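Long-range contact in 4-alpha-glucanotransferase (Corynebacterium glutamicum, PDB 5B68), which is an amylomaltase, a carbohydrate-active enzyme built on a TIM-barrel-type domain with an N-terminal beta-sandwich domain: residues A[591-603]-A[614-626]. Residues are numbered along the deposited sequence; the frame is centred on the assembly and turned at random.
Sequences LAEDLQWQAEILD and REYVGLERDQRGE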
ATOM      1  N   LEU A 591     -10.284   2.200  31.091  1.00 37.28           N
ATOM      2  CA  LEU A 591      -9.281   1.246  31.624  1.00 37.37           C
ATOM      3  C   LEU A 591     -10.018   0.007  32.145  1.00 39.21           C
ATOM      4  O   LEU A 591      -9.545  -1.140  31.964  1.00 32.54           O
ATOM      5  CB  LEU A 591      -8.397   1.907  32.698  1.00 37.17           C
ATOM      6  CG  LEU A 591      -7.339   2.898  32.235  1.00 40.48           C
ATOM      7  CD1 LEU A 591      -6.756   3.750  33.368  1.00 44.81           C
ATOM      8  CD2 LEU A 591      -6.216   2.155  31.513  1.00 43.66           C
ATOM      9  N   ALA A 592     -11.199   0.202  32.754  1.00 37.39           N
ATOM     10  CA  ALA A 592     -11.924  -0.925  33.279  1.00 35.78           C
ATOM     11  C   ALA A 592     -12.472  -1.797  32.191  1.00 34.88           C
ATOM     12  O   ALA A 592     -12.494  -3.021  32.315  1.00 35.31           O
ATOM     13  CB  ALA A 592     -12.998  -0.503  34.271  1.00 40.27           C
ATOM     14  N   GLU A 593     -12.892  -1.195  31.086  1.00 35.47           N
ATOM     15  CA  GLU A 593     -13.393  -1.984  29.923  1.00 34.34           C
ATOM     16  C   GLU A 593     -12.257  -2.809  29.293  1.00 27.23           C
ATOM     17  O   GLU A 593     -12.442  -3.968  28.918  1.00 34.04           O
ATOM     18  CB  GLU A 593     -13.965  -1.032  28.851  1.00 38.45           C
ATOM     19  CG  GLU A 593     -15.361  -1.424  28.383  1.00 51.92           C
ATOM     20  CD  GLU A 593     -16.139  -0.199  27.916  1.00 65.89           C
ATOM     21  OE1 GLU A 593     -15.623   0.514  27.004  1.00 68.67           O
ATOM     22  OE2 GLU A 593     -17.234   0.066  28.489  1.00 67.80           O
ATOM     23  N   ASP A 594     -11.133  -2.126  29.122  1.00 28.88           N
ATOM     24  CA  ASP A 594      -9.872  -2.700  28.661  1.00 30.87           C
ATOM     25  C   ASP A 594      -9.414  -3.906  29.523  1.00 29.82           C
ATOM     26  O   ASP A 594      -9.297  -5.014  29.001  1.00 28.62           O
ATOM     27  CB  ASP A 594      -8.820  -1.599  28.599  1.00 31.43           C
ATOM     28  CG  ASP A 594      -7.420  -2.144  28.388  1.00 34.60           C
ATOM     29  OD1 ASP A 594      -7.159  -2.687  27.255  1.00 31.65           O
ATOM     30  OD2 ASP A 594      -6.591  -2.024  29.337  1.00 37.79           O
ATOM     31  N   LEU A 595      -9.311  -3.724  30.850  1.00 31.04           N
ATOM     32  CA  LEU A 595      -8.985  -4.884  31.730  1.00 30.21           C
ATOM     33  C   LEU A 595      -9.896  -6.068  31.524  1.00 29.81           C
ATOM     34  O   LEU A 595      -9.436  -7.244  31.420  1.00 29.55           O
ATOM     35  CB  LEU A 595      -9.075  -4.491  33.215  1.00 30.95           C
ATOM     36  CG  LEU A 595      -8.473  -5.518  34.199  1.00 35.93           C
ATOM     37  CD1 LEU A 595      -6.958  -5.576  33.971  1.00 37.26           C
ATOM     38  CD2 LEU A 595      -8.767  -5.117  35.639  1.00 37.11           C
ATOM     39  N   GLN A 596     -11.203  -5.814  31.406  1.00 29.34           N
ATOM     40  CA  GLN A 596     -12.150  -6.891  31.212  1.00 27.37           C
ATOM     41  C   GLN A 596     -11.974  -7.646  29.896  1.00 31.91           C
ATOM     42  O   GLN A 596     -12.072  -8.873  29.823  1.00 28.80           O
ATOM     43  CB  GLN A 596     -13.612  -6.354  31.304  1.00 31.81           C
ATOM     44  CG  GLN A 596     -14.777  -7.303  30.990  1.00 32.82           C
ATOM     45  CD  GLN A 596     -14.912  -8.511  31.894  1.00 32.15           C
ATOM     46  OE1 GLN A 596     -15.349  -9.585  31.477  1.00 39.33           O
ATOM     47  NE2 GLN A 596     -14.585  -8.335  33.127  1.00 35.18           N
ATOM     48  N   TRP A 597     -11.803  -6.885  28.827  1.00 28.95           N
ATOM     49  CA  TRP A 597     -11.566  -7.477  27.494  1.00 29.38           C
ATOM     50  C   TRP A 597     -10.246  -8.294  27.497  1.00 25.25           C
ATOM     51  O   TRP A 597     -10.233  -9.439  27.027  1.00 26.94           O
ATOM     52  CB  TRP A 597     -11.465  -6.315  26.481  1.00 28.22           C
ATOM     53  CG  TRP A 597     -11.169  -6.722  25.034  1.00 26.31           C
ATOM     54  CD1 TRP A 597     -10.142  -6.281  24.262  1.00 27.15           C
ATOM     55  CD2 TRP A 597     -11.919  -7.620  24.240  1.00 25.02           C
ATOM     56  NE1 TRP A 597     -10.199  -6.867  23.030  1.00 27.51           N
ATOM     57  CE2 TRP A 597     -11.276  -7.696  22.983  1.00 25.03           C
ATOM     58  CE3 TRP A 597     -13.085  -8.372  24.459  1.00 26.12           C
ATOM     59  CZ2 TRP A 597     -11.746  -8.491  21.956  1.00 25.26           C
ATOM     60  CZ3 TRP A 597     -13.581  -9.153  23.422  1.00 28.47           C
ATOM     61  CH2 TRP A 597     -12.888  -9.179  22.152  1.00 26.28           C
ATOM     62  N   GLN A 598      -9.177  -7.692  28.016  1.00 24.37           N
ATOM     63  CA  GLN A 598      -7.867  -8.393  28.213  1.00 25.20           C
ATOM     64  C   GLN A 598      -8.055  -9.714  28.986  1.00 27.83           C
ATOM     65  O   GLN A 598      -7.568 -10.784  28.584  1.00 26.54           O
ATOM     66  CB  GLN A 598      -6.851  -7.504  28.876  1.00 28.12           C
ATOM     67  CG  GLN A 598      -6.345  -6.395  27.961  1.00 25.44           C
ATOM     68  CD  GLN A 598      -5.086  -5.721  28.405  1.00 27.69           C
ATOM     69  OE1 GLN A 598      -4.195  -6.310  29.034  1.00 28.89           O
ATOM     70  NE2 GLN A 598      -4.970  -4.446  28.058  1.00 29.26           N
ATOM     71  N   ALA A 599      -8.863  -9.675  30.029  1.00 25.85           N
ATOM     72  CA  ALA A 599      -9.053 -10.864  30.857  1.00 27.12           C
ATOM     73  C   ALA A 599      -9.678 -11.925  30.092  1.00 25.72           C
ATOM     74  O   ALA A 599      -9.260 -13.081  30.132  1.00 28.23           O
ATOM     75  CB  ALA A 599      -9.898 -10.521  32.122  1.00 28.61           C
ATOM     76  N   GLU A 600     -10.711 -11.561  29.341  1.00 27.64           N
ATOM     77  CA  GLU A 600     -11.412 -12.496  28.515  1.00 27.82           C
ATOM     78  C   GLU A 600     -10.489 -13.152  27.474  1.00 26.80           C
ATOM     79  O   GLU A 600     -10.636 -14.370  27.160  1.00 26.73           O
ATOM     80  CB  GLU A 600     -12.617 -11.810  27.821  1.00 31.60           C
ATOM     81  CG  GLU A 600     -13.828 -11.640  28.747  1.00 34.98           C
ATOM     82  CD  GLU A 600     -14.977 -10.870  28.105  1.00 35.69           C
ATOM     83  OE1 GLU A 600     -15.442 -11.329  27.055  1.00 31.48           O
ATOM     84  OE2 GLU A 600     -15.424  -9.862  28.697  1.00 37.28           O
ATOM     85  N   ILE A 601      -9.576 -12.344  26.916  1.00 25.57           N
ATOM     86  CA  ILE A 601      -8.613 -12.874  25.921  1.00 23.23           C
ATOM     87  C   ILE A 601      -7.628 -13.848  26.584  1.00 24.10           C
ATOM     88  O   ILE A 601      -7.345 -14.934  26.025  1.00 25.33           O
ATOM     89  CB  ILE A 601      -7.804 -11.723  25.271  1.00 25.13           C
ATOM     90  CG1 ILE A 601      -8.720 -10.920  24.314  1.00 27.12           C
ATOM     91  CG2 ILE A 601      -6.600 -12.266  24.492  1.00 26.95           C
ATOM     92  CD1 ILE A 601      -8.049  -9.687  23.738  1.00 27.01           C
ATOM     93  N   LEU A 602      -7.152 -13.463  27.766  1.00 22.79           N
ATOM     94  CA  LEU A 602      -6.220 -14.304  28.509  1.00 24.53           C
ATOM     95  C   LEU A 602      -6.904 -15.621  28.898  1.00 24.68           C
ATOM     96  O   LEU A 602      -6.272 -16.685  28.870  1.00 22.74           O
ATOM     97  CB  LEU A 602      -5.687 -13.558  29.732  1.00 25.48           C
ATOM     98  CG  LEU A 602      -4.822 -12.303  29.406  1.00 24.03           C
ATOM     99  CD1 LEU A 602      -4.600 -11.468  30.652  1.00 26.20           C
ATOM    100  CD2 LEU A 602      -3.477 -12.633  28.753  1.00 25.23           C
ATOM    101  N   ASP A 603      -8.202 -15.559  29.275  1.00 27.57           N
ATOM    102  CA  ASP A 603      -8.972 -16.797  29.486  1.00 25.57           C
ATOM    103  C   ASP A 603      -9.088 -17.644  28.256  1.00 26.98           C
ATOM    104  O   ASP A 603      -9.024 -18.891  28.313  1.00 24.80           O
ATOM    105  CB  ASP A 603     -10.375 -16.497  30.055  1.00 30.52           C
ATOM    106  CG  ASP A 603     -10.338 -16.113  31.537  1.00 31.34           C
ATOM    107  OD1 ASP A 603      -9.290 -16.325  32.218  1.00 31.69           O
ATOM    108  OD2 ASP A 603     -11.346 -15.509  31.970  1.00 30.14           O
ATOM    109  N   ARG A 614      -5.444 -19.160  35.099  1.00 28.22           N
ATOM    110  CA  ARG A 614      -5.569 -18.411  36.327  1.00 30.46           C
ATOM    111  C   ARG A 614      -6.952 -17.882  36.629  1.00 34.02           C
ATOM    112  O   ARG A 614      -7.163 -17.351  37.703  1.00 35.42           O
ATOM    113  CB  ARG A 614      -4.628 -17.234  36.327  1.00 31.63           C
ATOM    114  CG  ARG A 614      -3.188 -17.616  36.202  1.00 36.51           C
ATOM    115  CD  ARG A 614      -2.329 -16.420  36.454  1.00 40.64           C
ATOM    116  NE  ARG A 614      -0.952 -16.687  36.104  1.00 50.36           N
ATOM    117  CZ  ARG A 614       0.069 -16.134  36.727  1.00 55.41           C
ATOM    118  NH1 ARG A 614      -0.156 -15.292  37.717  1.00 59.44           N
ATOM    119  NH2 ARG A 614       1.298 -16.418  36.363  1.00 53.95           N
ATOM    120  N   GLU A 615      -7.873 -17.966  35.681  1.00 35.50           N
ATOM    121  CA  GLU A 615      -9.135 -17.252  35.813  1.00 36.18           C
ATOM    122  C   GLU A 615      -8.867 -15.755  35.943  1.00 34.26           C
ATOM    123  O   GLU A 615      -8.890 -15.194  37.010  1.00 27.98           O
ATOM    124  CB  GLU A 615      -9.969 -17.794  36.965  1.00 39.36           C
ATOM    125  CG  GLU A 615     -10.320 -19.261  36.814  1.00 43.60           C
ATOM    126  CD  GLU A 615     -11.180 -19.545  35.602  1.00 52.00           C
ATOM    127  OE1 GLU A 615     -11.298 -20.717  35.218  1.00 53.84           O
ATOM    128  OE2 GLU A 615     -11.744 -18.597  35.026  1.00 60.93           O
ATOM    129  N   TYR A 616      -8.488 -15.164  34.819  1.00 27.79           N
ATOM    130  CA  TYR A 616      -8.069 -13.774  34.715  1.00 30.05           C
ATOM    131  C   TYR A 616      -9.111 -12.704  35.055  1.00 27.08           C
ATOM    132  O   TYR A 616      -8.767 -11.652  35.521  1.00 30.88           O
ATOM    133  CB  TYR A 616      -7.414 -13.527  33.350  1.00 26.63           C
ATOM    134  CG  TYR A 616      -6.161 -14.351  33.162  1.00 24.95           C
ATOM    135  CD1 TYR A 616      -6.223 -15.626  32.651  1.00 24.47           C
ATOM    136  CD2 TYR A 616      -4.929 -13.854  33.513  1.00 23.68           C
ATOM    137  CE1 TYR A 616      -5.087 -16.382  32.488  1.00 27.50           C
ATOM    138  CE2 TYR A 616      -3.787 -14.601  33.355  1.00 27.44           C
ATOM    139  CZ  TYR A 616      -3.875 -15.866  32.845  1.00 26.00           C
ATOM    140  OH  TYR A 616      -2.751 -16.606  32.690  1.00 27.51           O
ATOM    141  N   VAL A 617     -10.367 -12.958  34.761  1.00 28.79           N
ATOM    142  CA  VAL A 617     -11.446 -11.998  35.064  1.00 34.01           C
ATOM    143  C   VAL A 617     -11.521 -11.924  36.571  1.00 39.30           C
ATOM    144  O   VAL A 617     -11.828 -12.909  37.216  1.00 39.09           O
ATOM    145  CB  VAL A 617     -12.829 -12.444  34.505  1.00 38.35           C
ATOM    146  CG1 VAL A 617     -13.960 -11.498  34.937  1.00 39.45           C
ATOM    147  CG2 VAL A 617     -12.803 -12.572  32.973  1.00 38.42           C
ATOM    148  N   GLY A 618     -11.193 -10.773  37.111  1.00 39.48           N
ATOM    149  CA  GLY A 618     -11.245 -10.566  38.535  1.00 44.15           C
ATOM    150  C   GLY A 618      -9.899 -10.135  39.042  1.00 45.86           C
ATOM    151  O   GLY A 618      -9.837  -9.442  40.051  1.00 49.80           O
ATOM    152  N   LEU A 619      -8.829 -10.550  38.350  1.00 38.28           N
ATOM    153  CA  LEU A 619      -7.467 -10.220  38.749  1.00 36.99           C
ATOM    154  C   LEU A 619      -7.127  -8.740  38.524  1.00 37.01           C
ATOM    155  O   LEU A 619      -7.553  -8.180  37.553  1.00 41.53           O
ATOM    156  CB  LEU A 619      -6.469 -11.090  37.960  1.00 39.97           C
ATOM    157  CG  LEU A 619      -5.867 -12.413  38.496  1.00 43.82           C
ATOM    158  CD1 LEU A 619      -6.598 -13.061  39.662  1.00 39.76           C
ATOM    159  CD2 LEU A 619      -5.645 -13.411  37.365  1.00 44.50           C
ATOM    160  N   GLU A 620      -6.303  -8.179  39.387  1.00 37.42           N
ATOM    161  CA  GLU A 620      -5.770  -6.857  39.195  1.00 39.08           C
ATOM    162  C   GLU A 620      -4.814  -6.924  38.040  1.00 40.44           C
ATOM    163  O   GLU A 620      -4.251  -7.961  37.764  1.00 37.79           O
ATOM    164  CB  GLU A 620      -5.004  -6.406  40.418  1.00 52.28           C
ATOM    165  CG  GLU A 620      -5.871  -6.173  41.634  1.00 58.39           C
ATOM    166  CD  GLU A 620      -5.811  -4.744  42.101  1.00 70.71           C
ATOM    167  OE1 GLU A 620      -6.881  -4.208  42.446  1.00 72.72           O
ATOM    168  OE2 GLU A 620      -4.703  -4.157  42.109  1.00 74.32           O
ATOM    169  N   ARG A 621      -4.642  -5.804  37.376  1.00 34.68           N
ATOM    170  CA  ARG A 621      -3.819  -5.730  36.171  1.00 35.56           C
ATOM    171  C   ARG A 621      -2.407  -6.233  36.409  1.00 40.79           C
ATOM    172  O   ARG A 621      -1.838  -6.918  35.558  1.00 37.07           O
ATOM    173  CB  ARG A 621      -3.748  -4.305  35.650  1.00 38.20           C
ATOM    174  CG  ARG A 621      -3.255  -4.204  34.205  1.00 36.91           C
ATOM    175  CD  ARG A 621      -3.179  -2.753  33.747  1.00 34.53           C
ATOM    176  NE  ARG A 621      -4.516  -2.244  33.452  1.00 35.44           N
ATOM    177  CZ  ARG A 621      -5.172  -2.376  32.302  1.00 35.37           C
ATOM    178  NH1 ARG A 621      -6.368  -1.832  32.196  1.00 31.73           N
ATOM    179  NH2 ARG A 621      -4.608  -2.984  31.224  1.00 31.72           N
ATOM    180  N   ASP A 622      -1.836  -5.891  37.560  1.00 39.59           N
ATOM    181  CA  ASP A 622      -0.465  -6.281  37.841  1.00 40.59           C
ATOM    182  C   ASP A 622      -0.367  -7.666  38.533  1.00 37.78           C
ATOM    183  O   ASP A 622       0.715  -8.058  38.936  1.00 39.52           O
ATOM    184  CB  ASP A 622       0.279  -5.138  38.584  1.00 42.56           C
ATOM    185  CG  ASP A 622      -0.157  -4.981  40.046  1.00 49.66           C
ATOM    186  OD1 ASP A 622      -1.212  -5.557  40.428  1.00 53.71           O
ATOM    187  OD2 ASP A 622       0.565  -4.274  40.801  1.00 52.66           O
ATOM    188  N   GLN A 623      -1.478  -8.388  38.573  1.00 37.17           N
ATOM    189  CA  GLN A 623      -1.550  -9.742  39.098  1.00 37.58           C
ATOM    190  C   GLN A 623      -1.716 -10.866  38.061  1.00 36.47           C
ATOM    191  O   GLN A 623      -2.128 -11.945  38.422  1.00 38.11           O
ATOM    192  CB  GLN A 623      -2.690  -9.835  40.108  1.00 44.16           C
ATOM    193  CG  GLN A 623      -2.491  -9.001  41.355  1.00 49.87           C
ATOM    194  CD  GLN A 623      -3.742  -8.909  42.213  1.00 60.82           C
ATOM    195  OE1 GLN A 623      -4.765  -9.521  41.923  1.00 54.62           O
ATOM    196  NE2 GLN A 623      -3.656  -8.139  43.291  1.00 66.77           N
ATOM    197  N   ARG A 624      -1.457 -10.604  36.785  1.00 31.53           N
ATOM    198  CA  ARG A 624      -1.786 -11.564  35.691  1.00 30.88           C
ATOM    199  C   ARG A 624      -0.552 -12.348  35.193  1.00 28.89           C
ATOM    200  O   ARG A 624      -0.688 -13.271  34.388  1.00 32.84           O
ATOM    201  CB  ARG A 624      -2.455 -10.806  34.513  1.00 30.18           C
ATOM    202  CG  ARG A 624      -3.772 -10.123  34.915  1.00 28.23           C
ATOM    203  CD  ARG A 624      -4.368  -9.147  33.894  1.00 25.71           C
ATOM    204  NE  ARG A 624      -3.356  -8.215  33.415  1.00 26.79           N
ATOM    205  CZ  ARG A 624      -3.421  -7.558  32.242  1.00 26.83           C
ATOM    206  NH1 ARG A 624      -4.445  -7.697  31.436  1.00 31.02           N
ATOM    207  NH2 ARG A 624      -2.461  -6.749  31.911  1.00 27.49           N
ATOM    208  N   GLY A 625       0.622 -12.012  35.722  1.00 31.03           N
ATOM    209  CA  GLY A 625       1.880 -12.650  35.349  1.00 31.23           C
ATOM    210  C   GLY A 625       2.863 -11.580  34.986  1.00 32.63           C
ATOM    211  O   GLY A 625       2.482 -10.423  34.790  1.00 33.22           O
ATOM    212  N   GLU A 626       4.113 -11.976  34.830  1.00 27.26           N
ATOM    213  CA  GLU A 626       5.171 -11.092  34.398  1.00 28.81           C
ATOM    214  C   GLU A 626       4.981 -10.728  32.929  1.00 29.92           C
ATOM    215  O   GLU A 626       4.394 -11.474  32.191  1.00 27.31           O
ATOM    216  CB  GLU A 626       6.503 -11.801  34.525  1.00 38.13           C
ATOM    217  CG  GLU A 626       6.829 -12.281  35.910  1.00 43.99           C
ATOM    218  CD  GLU A 626       7.739 -11.317  36.601  1.00 56.45           C
ATOM    219  OE1 GLU A 626       7.259 -10.229  36.964  1.00 63.04           O
ATOM    220  OE2 GLU A 626       8.931 -11.636  36.756  1.00 60.68           O
TER
HETATM  221  O   HOH W   1      -7.032  -8.412  32.376  1.00 26.02           O
HETATM  222  O   HOH W   2      -8.095 -18.962  32.961  1.00 27.26           O
HETATM  223  O   HOH W   3     -12.032 -15.810  34.486  1.00 34.71           O
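Arg621 meets Asp594 end-on: NH1 and NH2 both donate to the single oxygen OD2, NH1 at 2.9 Å, and both bonds are bent. The carboxylate and guanidinium planes are 7° apart, nearly coplanar. Leu595 CD1 sits 4.0 Å above that guanidinium, over its centre; with CG anti to the backbone N (chi1 -168°), the leucine runs antiparallel to the arginine chain. The other carboxylate oxygen, Asp594 OD1, accepts from Gln598 NE2, which also donates to Tyr568 O; the two bonds probably fix the amide's rotation and so present OE1 to Arg624. Arg624 NH1 reaches Gln598 OE1 at 2.8 Å in an almost straight bond, in its own guanidinium plane but above the carbonyl plane of the amide. A water joins the same NH1 to Leu595 O, while Arg624 NE donates to the backbone O of Arg621, on a lone pair in the carbonyl plane, bracing the Arg624 side chain against its own loop.

At the other end, Tyr616 lays one ring face against Leu602, whose CB stands 3.7 Å from the ring centroid, a CH-pi contact. Asp603 OD1 lies at the ring edge and takes the Tyr616 N-H through its syn lone pair at 3.0 Å. Val617 CG2 packs 3.7 Å from Ala599 CB. A water donates to both Asp603 and Glu615 carboxylates, probably easing their repulsion.

The loop joining helix 587-607 to helix 627-639 thus folds back along the first helix. Leu602 also touches helix 627-639, Tyr616 OH bonds Pro612 O, Arg621 NH2 also donates to Leu569 O of helix 565-569, and Leu591 and Asp594 lie on Ile574 of helix 572-579.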